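Local coordinates for protein PlaB phospholipase (Legionella pneumophila, PDB 6ZTI) that acts as a phospholipase with an alpha/beta-hydrolase fold, its activity being controlled by tetramerization that NAD(H) mediates, at residues L362-G365 with Q371-P374; P366-Q371 with D435-L440; M172-N177 with M342-L347; A132-A137 with M228-L233. One frame throughout, in Å; residues are numbered along the deposited sequence.

How the interactions relate
Followed from the N terminus, the chain first lays down A132-A137, in the loop after strand 123-129 of the parallel sheet, and then helix 171-180. Interactions 4 and 3 close later, at M228-L233 and M342-L347, so their two loops cross, and N177 joins them by bonding to Y230 and N133. Together they tie the hydrolase part of the fold to the large mixed sheet. Further along, interaction 1 closes the short loop after strand 358-364. Interaction 2 opens inside that loop, shares Q371 with it and closes on strand 429-439. Both touch the same dinucleotide and the second subunit, while F436 of interaction 2 meets L233 of interaction 4.

Interaction 1: residues L362-G365 with Q371-P374; sequences LTAG and QALP. With SND (thionicotinamide-adenine-dinucleotide), chain J.
With CG anti to the carbonyl carbon (chi1 -83°), L373 turns its CD2 methyl to the strand backbone at L362. That methyl lies 3.5 Å from L362 O and 4.0 Å from L362 CB, and it also meets the CB of A364. Further along, A372 CB comes within 3.5 Å of A364 O. The join between the segments is therefore made by methyl and methylene groups packed on one another and on strand carbonyls, and the polar work is done through the bound dinucleotide. L362 grips the adenine by its backbone: its N gives a hydrogen bond to N1A, 2.9 Å away, and its O accepts one from N6A. On the loop side, L373 N binds O3D of the nicotinamide ribose at 3.0 Å. The Q371 side chain is bent at chi2 (-78°), and its OE1 accepts a hydrogen bond from the thioamide N7N at 2.9 Å. The pocket thus reads both ends of the ligand with residues close in sequence. R333 of the second subunit bonds to the carbonyl groups of Q371 and L373. Within the chain, helix 397-404 covers L373 and P374 through M400, and strand 412-419 backs L362 with L413 and F415.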
# COMPACT_ATOMS: atom_id res chain seq x y z
N LEU B 362 25.61 -14.34 -6.55
CA LEU B 362 27.02 -14.39 -6.88
C LEU B 362 27.50 -15.84 -6.79
O LEU B 362 27.03 -16.61 -5.95
CB LEU B 362 27.82 -13.52 -5.91
CG LEU B 362 27.74 -11.99 -5.99
CD1 LEU B 362 28.74 -11.43 -6.98
CD2 LEU B 362 26.36 -11.52 -6.36
N THR B 363 28.44 -16.20 -7.65
CA THR B 363 29.01 -17.54 -7.63
C THR B 363 30.52 -17.45 -7.74
O THR B 363 31.07 -16.49 -8.29
CB THR B 363 28.47 -18.38 -8.77
OG1 THR B 363 28.82 -17.76 -10.01
CG2 THR B 363 26.95 -18.53 -8.67
N ALA B 364 31.20 -18.48 -7.24
CA ALA B 364 32.65 -18.48 -7.20
C ALA B 364 33.14 -19.91 -7.09
O ALA B 364 32.36 -20.86 -6.98
CB ALA B 364 33.17 -17.63 -6.04
N GLY B 365 34.46 -20.07 -7.12
CA GLY B 365 35.06 -21.37 -7.03
C GLY B 365 35.07 -22.06 -8.38
O GLY B 365 34.50 -21.57 -9.36
N GLN B 371 27.80 -20.91 -2.75
CA GLN B 371 28.30 -21.16 -1.41
C GLN B 371 29.79 -20.88 -1.27
O GLN B 371 30.32 -20.97 -0.15
CB GLN B 371 28.03 -22.62 -1.03
CG GLN B 371 26.58 -23.08 -1.22
CD GLN B 371 25.66 -22.62 -0.10
OE1 GLN B 371 26.11 -22.35 1.00
NE2 GLN B 371 24.37 -22.52 -0.40
N ALA B 372 30.49 -20.53 -2.34
CA ALA B 372 31.94 -20.45 -2.31
C ALA B 372 32.50 -19.03 -2.23
O ALA B 372 33.71 -18.85 -2.37
CB ALA B 372 32.52 -21.15 -3.54
N LEU B 373 31.67 -18.01 -2.02
CA LEU B 373 32.22 -16.66 -1.96
C LEU B 373 33.19 -16.53 -0.78
O LEU B 373 33.00 -17.15 0.26
CB LEU B 373 31.10 -15.64 -1.83
CG LEU B 373 30.39 -15.20 -3.12
CD1 LEU B 373 31.32 -14.31 -3.91
CD2 LEU B 373 29.98 -16.35 -4.00
N PRO B 374 34.24 -15.72 -0.91
CA PRO B 374 35.11 -15.48 0.25
C PRO B 374 34.32 -14.94 1.44
O PRO B 374 33.44 -14.10 1.27
CB PRO B 374 36.12 -14.45 -0.26
CG PRO B 374 36.17 -14.69 -1.73
CD PRO B 374 34.75 -15.05 -2.12
PA SND J . 26.68 -14.42 4.55
O1A SND J . 26.35 -15.81 4.06
O2A SND J . 26.37 -14.13 5.97
O5B SND J . 25.91 -13.35 3.61
C5B SND J . 26.01 -11.93 3.73
C4B SND J . 24.90 -11.36 2.88
O4B SND J . 25.09 -11.73 1.50
C3B SND J . 23.51 -11.88 3.23
O3B SND J . 22.57 -10.90 2.83
C2B SND J . 23.40 -13.12 2.36
O2B SND J . 22.04 -13.48 2.16
C1B SND J . 24.07 -12.62 1.09
N9A SND J . 24.68 -13.67 0.27
C8A SND J . 25.38 -14.76 0.69
N7A SND J . 25.81 -15.54 -0.28
C5A SND J . 25.35 -14.90 -1.43
C6A SND J . 25.48 -15.21 -2.79
N6A SND J . 26.09 -16.30 -3.25
N1A SND J . 24.93 -14.35 -3.68
C2A SND J . 24.30 -13.27 -3.23
N3A SND J . 24.10 -12.88 -1.96
C4A SND J . 24.66 -13.75 -1.10
O3 SND J . 28.20 -14.04 4.32
PN SND J . 29.57 -14.86 4.33
O1N SND J . 29.54 -15.87 5.40
O2N SND J . 30.67 -13.87 4.29
O5D SND J . 29.44 -15.62 2.93
C5D SND J . 30.59 -16.23 2.30
C4D SND J . 30.13 -17.42 1.49
O4D SND J . 29.79 -18.52 2.37
C3D SND J . 28.90 -17.19 0.62
O3D SND J . 29.06 -17.94 -0.56
C2D SND J . 27.77 -17.79 1.46
O2D SND J . 26.68 -18.21 0.64
C1D SND J . 28.49 -18.97 2.08
N1N SND J . 27.84 -19.41 3.38
C2N SND J . 27.39 -20.68 3.47
C3N SND J . 26.87 -21.14 4.67
C7N SND J . 26.37 -22.53 4.81
S7N SND J . 25.85 -23.11 6.28
N7N SND J . 26.35 -23.27 3.72
C4N SND J . 26.82 -20.26 5.75
C5N SND J . 27.27 -18.96 5.61
C6N SND J . 27.78 -18.55 4.41

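Interaction 2: residues P366-Q371 with D435-L440; sequences PQYSEQ and DFHSSL. With SND (thionicotinamide-adenine-dinucleotide), chain J.
Y368 lays its ring flat over that of H437 in a face-to-face stack, with centroids 3.7 Å apart and planes only 10° from parallel. H437 CD2 sits over the centre of the tyrosine ring, 3.5 Å from Y368 CG, and H437 CB adds a CH-pi contact over the same ring. The phenol end is fixed separately: Y368 OH donates to S438 O at 2.8 Å, S438 O lying at the ring edge, in its plane. Stack and hydrogen bond together probably fix the rotation of the ring. Behind it, the backbone of Y368 takes positive phi, and Y368 and S369 both face A364 in a G1 beta bulge. S369 OG then accepts from Q371 N at 2.9 Å, forming an ST turn, and Q371 NE2 bonds to E370 OE2 on the anti side, well out of the carboxylate plane. The turn leaves E370 O facing the dinucleotide, where it takes three donors: O3D at 2.7 Å, N6A at 2.8 Å and O2D at 3.1 Å. T363 and N412 flank Y368. A bulged loop pinned to strand 429-439, one strand beyond 412-419, here forms one wall of an NAD(H) site at a subunit interface, consistent with ligand-mediated tetramerization.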
# COMPACT_ATOMS: atom_id res chain seq x y z
N PRO B 366 35.72 -23.22 -8.45
CA PRO B 366 35.81 -23.94 -9.73
C PRO B 366 34.47 -24.35 -10.28
O PRO B 366 34.36 -24.58 -11.49
CB PRO B 366 36.66 -25.17 -9.38
CG PRO B 366 37.30 -24.86 -8.08
CD PRO B 366 36.36 -23.98 -7.36
N GLN B 367 33.46 -24.49 -9.44
CA GLN B 367 32.15 -24.95 -9.88
C GLN B 367 31.13 -23.82 -9.92
O GLN B 367 29.94 -24.10 -10.09
CB GLN B 367 31.67 -26.08 -8.96
CG GLN B 367 32.74 -27.14 -8.64
CD GLN B 367 33.33 -27.77 -9.89
OE1 GLN B 367 32.71 -27.78 -10.95
NE2 GLN B 367 34.54 -28.29 -9.76
N TYR B 368 31.56 -22.57 -9.80
CA TYR B 368 30.65 -21.43 -9.71
C TYR B 368 29.49 -21.74 -8.77
O TYR B 368 28.31 -21.75 -9.14
CB TYR B 368 30.15 -21.04 -11.10
CG TYR B 368 31.22 -20.41 -11.98
CD1 TYR B 368 31.42 -19.04 -11.97
CD2 TYR B 368 32.03 -21.19 -12.79
CE1 TYR B 368 32.39 -18.45 -12.75
CE2 TYR B 368 33.01 -20.60 -13.59
CZ TYR B 368 33.18 -19.23 -13.56
OH TYR B 368 34.14 -18.64 -14.34
N SER B 369 29.84 -21.98 -7.51
CA SER B 369 28.86 -22.23 -6.46
C SER B 369 28.53 -20.93 -5.76
O SER B 369 29.40 -20.10 -5.54
CB SER B 369 29.41 -23.24 -5.46
OG SER B 369 28.65 -23.20 -4.27
N GLU B 370 27.25 -20.76 -5.42
CA GLU B 370 26.83 -19.63 -4.59
C GLU B 370 27.31 -19.75 -3.15
O GLU B 370 27.22 -18.77 -2.39
CB GLU B 370 25.30 -19.50 -4.63
CG GLU B 370 24.51 -20.39 -3.68
CD GLU B 370 24.47 -21.86 -4.09
OE1 GLU B 370 24.95 -22.20 -5.20
OE2 GLU B 370 23.93 -22.68 -3.30
N GLN B 371 27.80 -20.91 -2.75
CA GLN B 371 28.30 -21.16 -1.41
C GLN B 371 29.79 -20.88 -1.27
O GLN B 371 30.32 -20.97 -0.15
CB GLN B 371 28.03 -22.62 -1.03
CG GLN B 371 26.58 -23.08 -1.22
CD GLN B 371 25.66 -22.62 -0.10
OE1 GLN B 371 26.11 -22.35 1.00
NE2 GLN B 371 24.37 -22.52 -0.40
N ASP B 435 23.02 -18.06 -16.24
CA ASP B 435 24.32 -18.22 -15.59
C ASP B 435 25.34 -17.43 -16.39
O ASP B 435 25.42 -17.58 -17.61
CB ASP B 435 24.75 -19.68 -15.55
CG ASP B 435 23.96 -20.48 -14.58
OD1 ASP B 435 23.78 -20.00 -13.44
OD2 ASP B 435 23.53 -21.59 -14.95
N PHE B 436 26.12 -16.61 -15.71
CA PHE B 436 27.20 -15.87 -16.33
C PHE B 436 28.49 -16.23 -15.61
O PHE B 436 28.56 -16.15 -14.38
CB PHE B 436 26.93 -14.38 -16.28
CG PHE B 436 28.10 -13.53 -16.69
CD1 PHE B 436 28.58 -13.57 -17.99
CD2 PHE B 436 28.71 -12.68 -15.78
CE1 PHE B 436 29.64 -12.78 -18.37
CE2 PHE B 436 29.77 -11.90 -16.16
CZ PHE B 436 30.23 -11.95 -17.46
N HIS B 437 29.49 -16.66 -16.37
CA HIS B 437 30.77 -17.07 -15.82
C HIS B 437 31.83 -16.06 -16.23
O HIS B 437 32.01 -15.78 -17.42
CB HIS B 437 31.15 -18.47 -16.29
CG HIS B 437 30.26 -19.54 -15.73
ND1 HIS B 437 30.27 -20.83 -16.21
CD2 HIS B 437 29.35 -19.51 -14.74
CE1 HIS B 437 29.38 -21.55 -15.54
NE2 HIS B 437 28.81 -20.77 -14.64
N SER B 438 32.53 -15.51 -15.24
CA SER B 438 33.58 -14.54 -15.49
C SER B 438 34.77 -14.88 -14.61
O SER B 438 34.86 -15.97 -14.03
CB SER B 438 33.07 -13.12 -15.23
OG SER B 438 33.99 -12.21 -15.76
N SER B 439 35.69 -13.92 -14.50
CA SER B 439 36.94 -14.09 -13.78
C SER B 439 37.32 -12.76 -13.14
O SER B 439 37.01 -11.69 -13.67
CB SER B 439 38.05 -14.56 -14.72
OG SER B 439 39.28 -14.75 -14.03
N LEU B 440 37.99 -12.83 -11.99
CA LEU B 440 38.67 -11.69 -11.40
C LEU B 440 40.17 -11.72 -11.65
O LEU B 440 40.90 -10.92 -11.07
CB LEU B 440 38.41 -11.61 -9.89
CG LEU B 440 37.05 -11.07 -9.40
CD1 LEU B 440 37.08 -10.88 -7.90
CD2 LEU B 440 36.66 -9.77 -10.09
PA SND J . 26.68 -14.42 4.55
O1A SND J . 26.35 -15.81 4.06
O2A SND J . 26.37 -14.13 5.97
O5B SND J . 25.91 -13.35 3.61
C5B SND J . 26.01 -11.93 3.73
C4B SND J . 24.90 -11.36 2.88
O4B SND J . 25.09 -11.73 1.50
C3B SND J . 23.51 -11.88 3.23
O3B SND J . 22.57 -10.90 2.83
C2B SND J . 23.40 -13.12 2.36
O2B SND J . 22.04 -13.48 2.16
C1B SND J . 24.07 -12.62 1.09
N9A SND J . 24.68 -13.67 0.27
C8A SND J . 25.38 -14.76 0.69
N7A SND J . 25.81 -15.54 -0.28
C5A SND J . 25.35 -14.90 -1.43
C6A SND J . 25.48 -15.21 -2.79
N6A SND J . 26.09 -16.30 -3.25
N1A SND J . 24.93 -14.35 -3.68
C2A SND J . 24.30 -13.27 -3.23
N3A SND J . 24.10 -12.88 -1.96
C4A SND J . 24.66 -13.75 -1.10
O3 SND J . 28.20 -14.04 4.32
PN SND J . 29.57 -14.86 4.33
O1N SND J . 29.54 -15.87 5.40
O2N SND J . 30.67 -13.87 4.29
O5D SND J . 29.44 -15.62 2.93
C5D SND J . 30.59 -16.23 2.30
C4D SND J . 30.13 -17.42 1.49
O4D SND J . 29.79 -18.52 2.37
C3D SND J . 28.90 -17.19 0.62
O3D SND J . 29.06 -17.94 -0.56
C2D SND J . 27.77 -17.79 1.46
O2D SND J . 26.68 -18.21 0.64
C1D SND J . 28.49 -18.97 2.08
N1N SND J . 27.84 -19.41 3.38
C2N SND J . 27.39 -20.68 3.47
C3N SND J . 26.87 -21.14 4.67
C7N SND J . 26.37 -22.53 4.81
S7N SND J . 25.85 -23.11 6.28
N7N SND J . 26.35 -23.27 3.72
C4N SND J . 26.82 -20.26 5.75
C5N SND J . 27.27 -18.96 5.61
C6N SND J . 27.78 -18.55 4.41

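Interaction 3: residues M172-N177 with M342-L347; sequences MSWQLN and MIIFRL
W174 offers one face of its indole to the aliphatic part of R346. R346 CB stands over the six-membered ring, 3.9 Å from its centroid and 3.5 Å from W174 CH2, a CH-pi contact. R346 CD follows farther along the same face, 3.7 Å from W174 CZ2. The indole reaches out from helix 171-180 because CG lies opposite the backbone N (chi1 -176°), which carries the ring away from the helix and toward the strand. Through W174, the helix is thus packed on strand 340-349 of the mixed sheet. R346 runs extended from CG to NE and crosses the ring obliquely, so its methylenes do the touching. The guanidinium is turned 47° from the indole plane and is not stacked on it; R346 NH1 comes no nearer than 3.9 Å to W174 NE1. At the ring edge, I344 CG2 approaches W174 CZ3 to 3.7 Å, while I344 O lies close to the ring plane. M454 and K390, on the strands to which 340-349 is paired, also touch the indole. The charged end of R346 finds its partner in E456 of strand 452-463, through a salt bridge at NH1. The division of labour is clear: the aliphatic stem meets the aromatic face by dispersion and CH-pi attraction, whereas the guanidinium, probably charged, is balanced by a carboxylate outside this helix-strand contact, consistent with its salt bridge.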
# COMPACT_ATOMS: atom_id res chain seq x y z
N MET B 172 16.15 7.12 -12.50
CA MET B 172 16.58 8.40 -13.04
C MET B 172 18.11 8.48 -13.12
O MET B 172 18.66 8.89 -14.15
CB MET B 172 16.02 9.54 -12.21
CG MET B 172 14.56 9.79 -12.51
SD MET B 172 13.86 11.10 -11.50
CE MET B 172 13.82 10.29 -9.90
N SER B 173 18.81 8.08 -12.05
CA SER B 173 20.27 8.12 -12.11
C SER B 173 20.81 7.10 -13.12
O SER B 173 21.80 7.36 -13.81
CB SER B 173 20.86 7.89 -10.73
OG SER B 173 20.64 6.58 -10.29
N TRP B 174 20.16 5.93 -13.24
CA TRP B 174 20.56 4.98 -14.27
C TRP B 174 20.52 5.62 -15.65
O TRP B 174 21.47 5.49 -16.44
CB TRP B 174 19.65 3.75 -14.25
CG TRP B 174 20.05 2.65 -15.23
CD1 TRP B 174 19.84 2.63 -16.58
CD2 TRP B 174 20.71 1.42 -14.91
NE1 TRP B 174 20.34 1.47 -17.12
CE2 TRP B 174 20.88 0.71 -16.12
CE3 TRP B 174 21.17 0.85 -13.72
CZ2 TRP B 174 21.49 -0.53 -16.17
CZ3 TRP B 174 21.78 -0.38 -13.78
CH2 TRP B 174 21.93 -1.06 -15.00
N GLN B 175 19.42 6.31 -15.96
CA GLN B 175 19.27 6.97 -17.25
C GLN B 175 20.37 8.00 -17.47
O GLN B 175 20.99 8.05 -18.54
CB GLN B 175 17.89 7.64 -17.33
CG GLN B 175 17.66 8.50 -18.58
CD GLN B 175 16.26 9.07 -18.62
OE1 GLN B 175 15.95 10.06 -17.94
NE2 GLN B 175 15.40 8.46 -19.42
N LEU B 176 20.63 8.84 -16.47
CA LEU B 176 21.67 9.85 -16.65
C LEU B 176 23.04 9.20 -16.84
O LEU B 176 23.80 9.57 -17.74
CB LEU B 176 21.68 10.81 -15.46
CG LEU B 176 22.70 11.95 -15.55
CD1 LEU B 176 22.45 12.85 -16.76
CD2 LEU B 176 22.70 12.77 -14.26
N ASN B 177 23.35 8.19 -16.02
CA ASN B 177 24.68 7.62 -16.08
C ASN B 177 24.86 6.74 -17.31
O ASN B 177 25.98 6.62 -17.82
CB ASN B 177 24.94 6.85 -14.80
CG ASN B 177 25.08 7.76 -13.63
OD1 ASN B 177 25.25 8.98 -13.79
ND2 ASN B 177 25.01 7.21 -12.44
N MET B 342 30.64 -1.52 -6.00
CA MET B 342 29.19 -1.46 -5.96
C MET B 342 28.65 -1.99 -7.28
O MET B 342 29.16 -1.65 -8.36
CB MET B 342 28.71 -0.04 -5.70
CG MET B 342 27.26 0.05 -5.34
SD MET B 342 26.82 1.59 -4.56
CE MET B 342 26.23 2.50 -5.98
N ILE B 343 27.66 -2.86 -7.19
CA ILE B 343 27.00 -3.42 -8.35
C ILE B 343 25.56 -2.96 -8.31
O ILE B 343 24.88 -3.10 -7.28
CB ILE B 343 27.07 -4.96 -8.36
CG1 ILE B 343 28.50 -5.44 -8.10
CG2 ILE B 343 26.54 -5.49 -9.71
CD1 ILE B 343 28.63 -6.95 -8.16
N ILE B 344 25.09 -2.38 -9.41
CA ILE B 344 23.68 -2.05 -9.57
C ILE B 344 23.13 -3.01 -10.62
O ILE B 344 23.53 -2.95 -11.79
CB ILE B 344 23.47 -0.58 -9.99
CG1 ILE B 344 24.11 0.37 -8.98
CG2 ILE B 344 21.95 -0.25 -10.11
CD1 ILE B 344 24.24 1.80 -9.49
N PHE B 345 22.22 -3.89 -10.21
CA PHE B 345 21.61 -4.84 -11.13
C PHE B 345 20.29 -4.29 -11.63
O PHE B 345 19.48 -3.75 -10.86
CB PHE B 345 21.34 -6.21 -10.48
CG PHE B 345 22.57 -6.95 -10.04
CD1 PHE B 345 23.23 -7.80 -10.91
CD2 PHE B 345 23.02 -6.85 -8.75
CE1 PHE B 345 24.34 -8.49 -10.49
CE2 PHE B 345 24.13 -7.53 -8.33
CZ PHE B 345 24.79 -8.35 -9.19
N ARG B 346 20.08 -4.43 -12.93
CA ARG B 346 18.83 -4.11 -13.60
C ARG B 346 18.35 -5.37 -14.29
O ARG B 346 19.01 -5.86 -15.21
CB ARG B 346 19.02 -2.98 -14.60
CG ARG B 346 17.73 -2.52 -15.21
CD ARG B 346 17.97 -1.65 -16.41
NE ARG B 346 16.75 -0.99 -16.84
CZ ARG B 346 16.57 -0.50 -18.05
NH1 ARG B 346 17.53 -0.59 -18.96
NH2 ARG B 346 15.42 0.09 -18.35
N LEU B 347 17.21 -5.88 -13.85
CA LEU B 347 16.64 -7.13 -14.36
C LEU B 347 15.43 -6.84 -15.22
O LEU B 347 14.40 -6.35 -14.73
CB LEU B 347 16.25 -8.03 -13.19
CG LEU B 347 16.73 -9.48 -13.15
CD1 LEU B 347 16.89 -10.08 -14.54
CD2 LEU B 347 18.02 -9.56 -12.35

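Interaction 4: residues A132-A137 with M228-L233; sequences ANHGSA and MNYSLL
A type I beta turn from A132 to G135, closed by the hydrogen bond G135 N to A132 O, puts N133 and H134 at its two corners. Both project their side chains toward M228-L233, an irregular stretch that straightens into a strand at S231. The backbones stay well apart, with N133 and M228 CA atoms 7.3 Å from each other, so side chains span the gap. H134 meets Y230 in a T-shaped (edge-to-face) pair: the imidazole edge points into the tyrosine face, with centroids 4.6 Å apart and planes at 86°. H134 CE1 stands above the tyrosine ring, offset toward its rim, and NE2 comes within 3.4 Å of Y230 CD1. Y230 can offer that face because its CG lies between the backbone N and the carbonyl carbon (chi1 55°), which turns one ring face to H134. Beside this pair, M228 bends at chi2 (-64°), which brings SD 3.7 Å from N133 CG, the two side chains crossing at about a right angle. These buried polar groups are satisfied by neighbours: N133 OD1 by R107 and ND2 by T226 O, H134 NE2 by N227 O, and Y230 OH by N177 O. The contact lies near the centre of the chain, joining the loop after strand 123-129 to the start of strand 231-238. Helix 171-180 lies against it through N177 and W180, and strand 452-463 touches both rings, with T452 at H134 and M454 at Y230.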
# COMPACT_ATOMS: atom_id res chain seq x y z
N ALA B 132 27.21 12.31 -5.30
CA ALA B 132 26.39 11.10 -5.21
C ALA B 132 26.01 10.62 -6.61
O ALA B 132 24.84 10.44 -6.96
CB ALA B 132 25.15 11.36 -4.36
N ASN B 133 27.05 10.38 -7.42
CA ASN B 133 26.83 10.11 -8.84
C ASN B 133 26.10 8.80 -9.08
O ASN B 133 25.38 8.68 -10.07
CB ASN B 133 28.15 10.14 -9.59
CG ASN B 133 28.61 11.56 -9.86
OD1 ASN B 133 27.82 12.43 -10.24
ND2 ASN B 133 29.89 11.80 -9.66
N HIS B 134 26.28 7.80 -8.21
CA HIS B 134 25.54 6.56 -8.31
C HIS B 134 24.59 6.38 -7.13
O HIS B 134 24.17 5.26 -6.85
CB HIS B 134 26.49 5.37 -8.43
CG HIS B 134 27.38 5.44 -9.63
ND1 HIS B 134 27.01 4.97 -10.88
CD2 HIS B 134 28.63 5.93 -9.78
CE1 HIS B 134 27.99 5.17 -11.73
NE2 HIS B 134 29.00 5.74 -11.09
N GLY B 135 24.26 7.46 -6.42
CA GLY B 135 23.26 7.44 -5.37
C GLY B 135 23.86 7.41 -3.98
O GLY B 135 25.08 7.32 -3.79
N SER B 136 22.96 7.48 -3.00
CA SER B 136 23.30 7.42 -1.58
C SER B 136 22.42 6.38 -0.91
O SER B 136 21.20 6.41 -1.05
CB SER B 136 23.08 8.77 -0.89
OG SER B 136 23.10 8.62 0.53
N ALA B 137 23.04 5.47 -0.16
CA ALA B 137 22.29 4.45 0.56
C ALA B 137 21.30 5.07 1.53
O ALA B 137 20.29 4.43 1.86
CB ALA B 137 23.25 3.52 1.29
N MET B 228 33.20 8.49 -11.51
CA MET B 228 32.65 8.50 -12.86
C MET B 228 33.36 7.54 -13.80
O MET B 228 33.04 7.52 -14.99
CB MET B 228 32.70 9.92 -13.42
CG MET B 228 31.70 10.82 -12.75
SD MET B 228 30.00 10.33 -13.04
CE MET B 228 29.93 10.46 -14.83
N ASN B 229 34.32 6.77 -13.31
CA ASN B 229 34.92 5.66 -14.05
C ASN B 229 34.10 4.43 -13.70
O ASN B 229 34.23 3.89 -12.59
CB ASN B 229 36.39 5.47 -13.69
CG ASN B 229 37.24 6.70 -14.00
OD1 ASN B 229 37.46 7.06 -15.16
ND2 ASN B 229 37.75 7.33 -12.96
N TYR B 230 33.23 3.99 -14.60
CA TYR B 230 32.40 2.82 -14.36
C TYR B 230 32.09 2.15 -15.69
O TYR B 230 32.28 2.73 -16.76
CB TYR B 230 31.09 3.18 -13.64
CG TYR B 230 30.28 4.25 -14.34
CD1 TYR B 230 30.52 5.59 -14.10
CD2 TYR B 230 29.26 3.93 -15.24
CE1 TYR B 230 29.80 6.58 -14.72
CE2 TYR B 230 28.51 4.94 -15.86
CZ TYR B 230 28.80 6.26 -15.59
OH TYR B 230 28.13 7.30 -16.19
N SER B 231 31.57 0.93 -15.60
CA SER B 231 31.20 0.15 -16.77
C SER B 231 29.73 -0.23 -16.69
O SER B 231 29.16 -0.36 -15.61
CB SER B 231 32.03 -1.11 -16.88
OG SER B 231 33.37 -0.80 -17.23
N LEU B 232 29.13 -0.42 -17.87
CA LEU B 232 27.81 -1.01 -18.02
C LEU B 232 27.99 -2.35 -18.72
O LEU B 232 28.47 -2.39 -19.86
CB LEU B 232 26.89 -0.09 -18.81
CG LEU B 232 25.59 -0.72 -19.31
CD1 LEU B 232 24.77 -1.24 -18.15
CD2 LEU B 232 24.78 0.29 -20.10
N LEU B 233 27.61 -3.43 -18.05
CA LEU B 233 27.69 -4.79 -18.57
C LEU B 233 26.28 -5.23 -18.92
O LEU B 233 25.40 -5.24 -18.05
CB LEU B 233 28.33 -5.73 -17.56
CG LEU B 233 28.24 -7.25 -17.80
CD1 LEU B 233 29.10 -7.69 -18.97
CD2 LEU B 233 28.68 -7.97 -16.56